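Long-range contacts in odorant binding protein 4 (Chrysopa pallens, PDB 6JPM), which probably binds small, mostly hydrophobic odorant molecules as a secreted, helical carrier protein of the PBP/GOBP family: residues M43-N48 with D96-A101; K16-K21 with N48-T53; K84-C89 with Y102-C107. All coordinates share one frame; numbering follows the deposited sequence.

Contact 1 (M43-N48 with D96-A101); sequences MMCYMN and DKCEPA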
# COMPACT_ATOMS: atom_id res chain seq x y z
N MET A 43 6.05 3.63 -10.87
CA MET A 43 5.88 2.75 -9.70
C MET A 43 5.41 3.61 -8.52
O MET A 43 4.55 3.19 -7.86
CB MET A 43 7.22 2.10 -9.37
CG MET A 43 7.17 1.11 -8.26
SD MET A 43 6.25 -0.33 -8.67
CE MET A 43 4.79 -0.09 -7.69
N MET A 44 6.01 4.78 -8.34
CA MET A 44 5.67 5.72 -7.25
C MET A 44 4.22 6.18 -7.37
O MET A 44 3.51 6.08 -6.43
CB MET A 44 6.62 6.92 -7.19
CG MET A 44 7.97 6.57 -6.66
SD MET A 44 9.12 7.85 -6.23
CE MET A 44 8.78 9.10 -7.46
N CYS A 45 3.82 6.58 -8.56
CA CYS A 45 2.45 7.06 -8.79
C CYS A 45 1.44 5.92 -8.66
O CYS A 45 0.41 6.17 -8.20
CB CYS A 45 2.36 7.96 -10.01
SG CYS A 45 3.28 9.49 -9.71
N TYR A 46 1.84 4.70 -9.01
CA TYR A 46 0.96 3.53 -8.82
C TYR A 46 0.67 3.35 -7.33
O TYR A 46 -0.42 3.19 -7.00
CB TYR A 46 1.52 2.25 -9.45
CG TYR A 46 0.75 1.01 -9.10
CD1 TYR A 46 -0.40 0.68 -9.78
CD2 TYR A 46 1.17 0.17 -8.09
CE1 TYR A 46 -1.09 -0.47 -9.48
CE2 TYR A 46 0.50 -0.99 -7.78
CZ TYR A 46 -0.65 -1.30 -8.47
OH TYR A 46 -1.36 -2.39 -8.18
N MET A 47 1.71 3.35 -6.50
CA MET A 47 1.55 3.22 -5.03
C MET A 47 0.68 4.37 -4.49
O MET A 47 -0.14 4.13 -3.65
CB MET A 47 2.89 3.10 -4.30
CG MET A 47 3.60 1.76 -4.47
SD MET A 47 2.60 0.30 -4.76
CE MET A 47 1.87 0.09 -3.16
N ASN A 48 0.87 5.58 -4.98
CA ASN A 48 0.04 6.73 -4.58
C ASN A 48 -1.43 6.47 -4.94
O ASN A 48 -2.26 6.67 -4.13
CB ASN A 48 0.53 8.04 -5.17
CG ASN A 48 -0.25 9.20 -4.60
OD1 ASN A 48 -0.24 9.44 -3.43
ND2 ASN A 48 -0.99 9.86 -5.43
N ASP A 96 7.77 14.46 -1.87
CA ASP A 96 6.86 15.27 -2.69
C ASP A 96 6.00 14.42 -3.62
O ASP A 96 6.45 13.41 -4.08
CB ASP A 96 7.71 16.26 -3.49
CG ASP A 96 6.97 17.19 -4.43
OD1 ASP A 96 5.91 17.71 -4.07
OD2 ASP A 96 7.50 17.42 -5.50
N LYS A 97 4.78 14.86 -3.84
CA LYS A 97 3.84 14.24 -4.80
C LYS A 97 3.61 12.74 -4.55
O LYS A 97 3.00 12.45 -3.63
CB LYS A 97 4.25 14.59 -6.23
CG LYS A 97 3.71 15.92 -6.73
CD LYS A 97 4.73 16.82 -7.30
CE LYS A 97 5.08 16.50 -8.74
NZ LYS A 97 5.97 17.52 -9.35
N CYS A 98 4.10 11.85 -5.40
CA CYS A 98 3.83 10.40 -5.23
C CYS A 98 4.82 9.77 -4.26
O CYS A 98 4.59 8.67 -3.84
CB CYS A 98 3.83 9.65 -6.56
SG CYS A 98 2.58 10.18 -7.76
N GLU A 99 5.90 10.47 -3.93
CA GLU A 99 6.96 9.93 -3.05
C GLU A 99 6.44 9.46 -1.68
O GLU A 99 6.84 8.45 -1.28
CB GLU A 99 8.14 10.87 -2.90
CG GLU A 99 8.90 11.12 -4.17
CD GLU A 99 9.84 12.31 -4.12
OE1 GLU A 99 9.84 13.02 -3.18
OE2 GLU A 99 10.53 12.51 -5.06
N PRO A 100 5.61 10.21 -0.95
CA PRO A 100 5.16 9.76 0.35
C PRO A 100 4.48 8.39 0.33
O PRO A 100 4.79 7.63 1.12
CB PRO A 100 4.24 10.88 0.83
CG PRO A 100 4.68 12.06 0.04
CD PRO A 100 5.12 11.51 -1.29
N ALA A 101 3.55 8.16 -0.59
CA ALA A 101 2.90 6.85 -0.61
C ALA A 101 3.88 5.74 -0.97
O ALA A 101 3.83 4.64 -0.39
CB ALA A 101 1.72 6.85 -1.56
O HOH W 1 2.10 10.28 -2.06
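Met44 opens the contact by laying its side chain alongside that of Glu99, the two pointing the same way. SD and CE both rest on the aliphatic part of the glutamate, CE lying 3.9 Å from Glu99 CG. At the root of the same residue, Met44 C comes within 3.6 Å of Cys98 CB, so the helix backbone itself is part of the packing. Next along, Cys45 forms the disulfide with Cys98. Both sulfurs stand anti to their own carbonyl carbon (chi1 -66° and -62°), and the bridge, with a torsion of 99° about the S-S bond, draws Cys45 CA and Cys98 CA to 5.1 Å. Met47 contributes mainly its backbone, its O lying over the methyl of Ala101 while the sulfur end runs off toward Ala105 and the C-terminal tail. Asn48 closes the row: its CA sits 3.5 Å from Ala101 CB, the methyl lying against the helix backbone. With CG anti to the backbone N, Asn48 OD1 is set beside that methyl, 3.7 Å from Ala101 CB. No direct hydrogen bond crosses the contact. Instead one water donates to Asn48 OD1 and to Lys97 O, each at 2.8 Å, and accepts from the backbone N-H of Ala101. Helix 99-111 is entered through a type II' turn from Asp96 to Glu99, where Asp96 N gives a straight bond to Glu99 OE1 from above the carboxylate plane. A disulfide tying helix 41-53 to the turn that leads into helix 99-111 belongs to the interlocked three-disulfide framework of classical insect odorant-binding proteins.

Contact 2 (K16-K21 with N48-T53); sequences KMCQPK and NCILET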
# COMPACT_ATOMS: atom_id res chain seq x y z
N LYS A 16 -6.37 -3.10 -11.36
CA LYS A 16 -6.95 -2.91 -12.69
C LYS A 16 -7.26 -1.44 -12.96
O LYS A 16 -7.16 -0.99 -14.10
CB LYS A 16 -8.23 -3.73 -12.83
CG LYS A 16 -8.04 -5.21 -13.02
CD LYS A 16 -9.41 -5.86 -13.15
CE LYS A 16 -9.33 -7.35 -13.40
NZ LYS A 16 -10.69 -7.96 -13.23
N MET A 17 -7.62 -0.69 -11.93
CA MET A 17 -7.84 0.74 -12.15
C MET A 17 -6.53 1.52 -12.15
O MET A 17 -6.33 2.38 -13.02
CB MET A 17 -8.78 1.27 -11.07
CG MET A 17 -8.79 2.78 -11.04
SD MET A 17 -9.46 3.37 -9.50
CE MET A 17 -8.31 2.65 -8.34
N CYS A 18 -5.63 1.24 -11.21
CA CYS A 18 -4.46 2.10 -11.03
C CYS A 18 -3.32 1.82 -12.00
O CYS A 18 -2.53 2.72 -12.28
CB CYS A 18 -3.92 1.96 -9.61
SG CYS A 18 -4.96 2.86 -8.43
N GLN A 19 -3.19 0.58 -12.50
CA GLN A 19 -2.08 0.32 -13.40
C GLN A 19 -2.23 1.07 -14.72
O GLN A 19 -1.27 1.76 -15.12
CB GLN A 19 -1.90 -1.19 -13.61
CG GLN A 19 -0.86 -1.54 -14.69
CD GLN A 19 -0.49 -3.02 -14.73
OE1 GLN A 19 -1.29 -3.88 -14.36
NE2 GLN A 19 0.72 -3.32 -15.16
N PRO A 20 -3.36 1.02 -15.43
CA PRO A 20 -3.49 1.81 -16.66
C PRO A 20 -3.39 3.31 -16.44
O PRO A 20 -3.00 4.04 -17.36
CB PRO A 20 -4.89 1.45 -17.20
CG PRO A 20 -5.35 0.31 -16.43
CD PRO A 20 -4.59 0.25 -15.15
N LYS A 21 -3.75 3.80 -15.26
CA LYS A 21 -3.69 5.23 -15.00
C LYS A 21 -2.27 5.73 -14.86
O LYS A 21 -1.99 6.89 -15.17
CB LYS A 21 -4.50 5.55 -13.75
CG LYS A 21 -4.70 7.02 -13.47
CD LYS A 21 -5.53 7.23 -12.20
CE LYS A 21 -6.84 6.45 -12.24
NZ LYS A 21 -7.69 6.69 -11.03
N ASN A 48 0.87 5.58 -4.98
CA ASN A 48 0.04 6.73 -4.58
C ASN A 48 -1.43 6.47 -4.94
O ASN A 48 -2.26 6.67 -4.13
CB ASN A 48 0.53 8.04 -5.17
CG ASN A 48 -0.25 9.20 -4.60
OD1 ASN A 48 -0.24 9.44 -3.43
ND2 ASN A 48 -0.99 9.86 -5.43
N CYS A 49 -1.66 6.02 -6.15
CA CYS A 49 -3.00 5.69 -6.66
C CYS A 49 -3.61 4.61 -5.77
O CYS A 49 -4.68 4.78 -5.40
CB CYS A 49 -2.96 5.22 -8.10
SG CYS A 49 -4.57 4.82 -8.79
N ILE A 50 -2.89 3.55 -5.47
CA ILE A 50 -3.43 2.46 -4.67
C ILE A 50 -3.81 2.96 -3.28
O ILE A 50 -4.93 2.73 -2.81
CB ILE A 50 -2.41 1.30 -4.58
CG1 ILE A 50 -2.32 0.52 -5.92
CG2 ILE A 50 -2.75 0.39 -3.41
CD1 ILE A 50 -3.63 -0.12 -6.39
N LEU A 51 -2.89 3.65 -2.61
CA LEU A 51 -3.14 4.08 -1.24
C LEU A 51 -4.13 5.23 -1.17
O LEU A 51 -4.85 5.35 -0.18
CB LEU A 51 -1.82 4.45 -0.56
CG LEU A 51 -0.94 3.23 -0.25
CD1 LEU A 51 0.52 3.66 -0.10
CD2 LEU A 51 -1.45 2.52 1.03
N GLU A 52 -4.21 6.07 -2.20
CA GLU A 52 -5.32 7.02 -2.25
C GLU A 52 -6.66 6.29 -2.40
O GLU A 52 -7.63 6.62 -1.72
CB GLU A 52 -5.14 8.01 -3.40
CG GLU A 52 -4.23 9.20 -3.09
CD GLU A 52 -4.20 10.21 -4.23
OE1 GLU A 52 -4.83 9.93 -5.27
OE2 GLU A 52 -3.54 11.27 -4.09
N THR A 53 -6.70 5.28 -3.27
CA THR A 53 -7.93 4.52 -3.46
C THR A 53 -8.34 3.79 -2.19
O THR A 53 -9.54 3.68 -1.90
CB THR A 53 -7.75 3.54 -4.61
OG1 THR A 53 -7.46 4.28 -5.79
CG2 THR A 53 -9.00 2.70 -4.84
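Helices 16-21 and 48-53 run roughly antiparallel, at 146° between their directions and with axes 9.3 Å apart, and come nearest at Cys18 and Cys49, whose CA atoms are 5.8 Å apart. The disulfide between these two cysteines fills the middle of the gap, with an S-S torsion of -75°. Its halves are built differently: Cys18 SG lies beside its backbone N, whereas Cys49 SG is anti to its own, and with these two different settings of chi1 the sulfurs meet between the helices. Ile50 covers one flank of the bridge with its CD1 methyl, which lies 3.8 Å from Cys18 CB. On another flank Met17 and Thr53 reach toward each other tip to tip. The methionine chain is extended as far as SD and then bends at its last torsion (60°), bringing the CE methyl up against the end of the threonine, a tight 3.1 Å from Thr53 OG1 and 3.6 Å from Thr53 CG2. The hydroxyl is committed within its own helix: Thr53 OG1 donates to Cys49 O at 2.9 Å. That carbonyl also takes the regular helical bond from Thr53 N, the two donors arriving on opposite faces of its plane, so the carbonyl oxygen of Cys49 is gripped twice by one residue. Lys21 only grazes the contact, its NZ 4.3 Å from Cys49 SG. Beyond the two segments, Met14 of helix 4-22 continues the packing onto Ile50 and Thr53, and the C-terminal Pro119 also touches Ile50. On helix 41-53, Leu51 turns to other neighbours, packing on Ala101 and Phe104 of helix 99-111 and hydrogen-bonding through its backbone to Ile57 of the short strand 57-58.

Contact 3 (K84-C89 with Y102-C107); sequences KSIEEC and YNFAKC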
# COMPACT_ATOMS: atom_id res chain seq x y z
N LYS A 84 1.57 -3.31 13.93
CA LYS A 84 3.02 -3.15 14.14
C LYS A 84 3.65 -2.40 12.98
O LYS A 84 4.52 -1.60 13.21
CB LYS A 84 3.69 -4.52 14.25
CG LYS A 84 3.52 -5.26 15.56
CD LYS A 84 4.79 -5.84 16.08
CE LYS A 84 4.65 -6.43 17.46
NZ LYS A 84 5.06 -7.84 17.50
N SER A 85 3.25 -2.71 11.75
CA SER A 85 3.85 -2.05 10.60
C SER A 85 3.47 -0.57 10.53
O SER A 85 4.32 0.27 10.23
CB SER A 85 3.45 -2.79 9.32
OG SER A 85 4.08 -4.06 9.29
N ILE A 86 2.20 -0.24 10.80
CA ILE A 86 1.79 1.17 10.78
C ILE A 86 2.51 1.95 11.88
O ILE A 86 3.00 3.06 11.64
CB ILE A 86 0.27 1.31 10.90
CG1 ILE A 86 -0.38 1.41 9.53
CG2 ILE A 86 -0.10 2.54 11.71
CD1 ILE A 86 -0.75 0.09 8.95
N GLU A 87 2.60 1.38 13.09
CA GLU A 87 3.34 2.03 14.16
C GLU A 87 4.78 2.30 13.73
O GLU A 87 5.31 3.39 13.96
CB GLU A 87 3.32 1.17 15.43
CG GLU A 87 1.99 1.13 16.16
CD GLU A 87 2.00 0.21 17.37
OE1 GLU A 87 3.00 -0.51 17.58
OE2 GLU A 87 0.99 0.20 18.12
N GLU A 88 5.41 1.33 13.08
CA GLU A 88 6.79 1.51 12.67
C GLU A 88 6.92 2.49 11.51
O GLU A 88 7.93 3.19 11.40
CB GLU A 88 7.40 0.16 12.31
CG GLU A 88 8.69 0.24 11.53
CD GLU A 88 9.32 -1.11 11.32
OE1 GLU A 88 10.32 -1.19 10.59
OE2 GLU A 88 8.81 -2.10 11.90
N CYS A 89 5.89 2.58 10.66
CA CYS A 89 6.00 3.31 9.40
C CYS A 89 5.19 4.60 9.36
O CYS A 89 5.08 5.20 8.29
CB CYS A 89 5.59 2.39 8.24
SG CYS A 89 6.72 0.98 8.03
N TYR A 102 4.76 6.00 -1.93
CA TYR A 102 5.78 5.02 -2.30
C TYR A 102 6.71 4.73 -1.12
O TYR A 102 6.97 3.57 -0.80
CB TYR A 102 6.59 5.57 -3.48
CG TYR A 102 7.81 4.78 -3.84
CD1 TYR A 102 7.71 3.65 -4.67
CD2 TYR A 102 9.07 5.19 -3.43
CE1 TYR A 102 8.86 2.94 -5.04
CE2 TYR A 102 10.21 4.48 -3.79
CZ TYR A 102 10.09 3.36 -4.59
OH TYR A 102 11.23 2.66 -4.95
N ASN A 103 7.20 5.78 -0.46
CA ASN A 103 8.10 5.57 0.68
C ASN A 103 7.39 4.86 1.82
O ASN A 103 7.97 3.98 2.46
CB ASN A 103 8.67 6.91 1.16
CG ASN A 103 9.73 7.45 0.22
OD1 ASN A 103 10.46 6.67 -0.40
ND2 ASN A 103 9.80 8.78 0.10
N PHE A 104 6.15 5.25 2.11
CA PHE A 104 5.34 4.54 3.09
C PHE A 104 5.20 3.06 2.72
O PHE A 104 5.36 2.19 3.57
CB PHE A 104 3.96 5.20 3.18
CG PHE A 104 3.00 4.54 4.15
CD1 PHE A 104 3.28 4.50 5.52
CD2 PHE A 104 1.82 3.97 3.69
CE1 PHE A 104 2.39 3.90 6.42
CE2 PHE A 104 0.93 3.37 4.58
CZ PHE A 104 1.22 3.33 5.95
N ALA A 105 4.93 2.76 1.44
CA ALA A 105 4.75 1.38 1.01
C ALA A 105 6.03 0.57 1.18
O ALA A 105 5.99 -0.58 1.63
CB ALA A 105 4.30 1.33 -0.45
N LYS A 106 7.17 1.13 0.78
CA LYS A 106 8.44 0.42 0.96
C LYS A 106 8.65 0.08 2.42
O LYS A 106 9.13 -1.00 2.76
CB LYS A 106 9.63 1.25 0.47
CG LYS A 106 9.64 1.59 -0.99
CD LYS A 106 11.04 2.05 -1.41
CE LYS A 106 11.52 3.21 -0.56
NZ LYS A 106 12.82 3.74 -1.03
N CYS A 107 8.33 1.03 3.31
CA CYS A 107 8.49 0.79 4.74
C CYS A 107 7.60 -0.36 5.19
O CYS A 107 8.03 -1.25 5.93
CB CYS A 107 8.18 2.07 5.53
SG CYS A 107 8.41 1.89 7.33
O HOH W 2 10.52 -0.75 7.73
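Cys89 and Cys107 carry this contact, their disulfide joining the last part of helix 76-89 to the second half of helix 99-111. The axes of the two short segments stay 10.0 Å apart at 129°, so the helices approach without close backbone contact and the bridge spans the gap. Cys107 SG points out from its helix, anti to the backbone N (chi1 -178°), to meet Cys89 SG at 2.0 Å; the S-S torsion is -84°. The tightly packed side is built around Phe104. Its ring presents an edge to Cys89, and the carbonyl oxygen lies in the ring plane, with Cys89 O 3.4 Å from Phe104 CD1. Cys89 CB, 4.0 Å from Phe104 CE1, adds an apolar touch from the same residue. Ile86 meets the ring more distantly, also near its plane, through CG1. Beyond the contact, Leu108 packs against Cys89 and Ser85. The looser side is polar and wet. Glu88 stretches out as an extended chain, and its carboxylate is linked to Cys107 O through a water, which donates to Glu88 OE1 at 2.9 Å and to Cys107 O at 3.1 Å. No direct hydrogen bond joins the segments. The chemistry is therefore unequal across the contact: a covalent bond limits how far the two helices can part, and a buried aromatic edge, whose C-H groups carry slight positive charge, faces the carbonyl oxygen in an orientation consistent with weak electrostatic attraction. The water-mediated link, at an exposed glutamate, is presumably the weaker one.

How the contacts relate
Each contact is centred on a disulfide, and all three are partly buried rather than purely core or surface. Contacts 1 and 2 share helix 41-53, and Asn48 belongs to both; contacts 1 and 3 share helix 99-111. Helices 4-22 and 76-89 are thus tied to these two shared helices. Contacts 2 and 3 lie on opposite sides of the chain's centre, about 18 Å between their centres, yet a side-chain contact still joins them. Contact 1 joins a helix to a turn and the helix that follows it, with a water joining its polar groups; contact 2 is helix on helix, its flanks largely apolar; contact 3 pairs an aromatic edge with a wet margin.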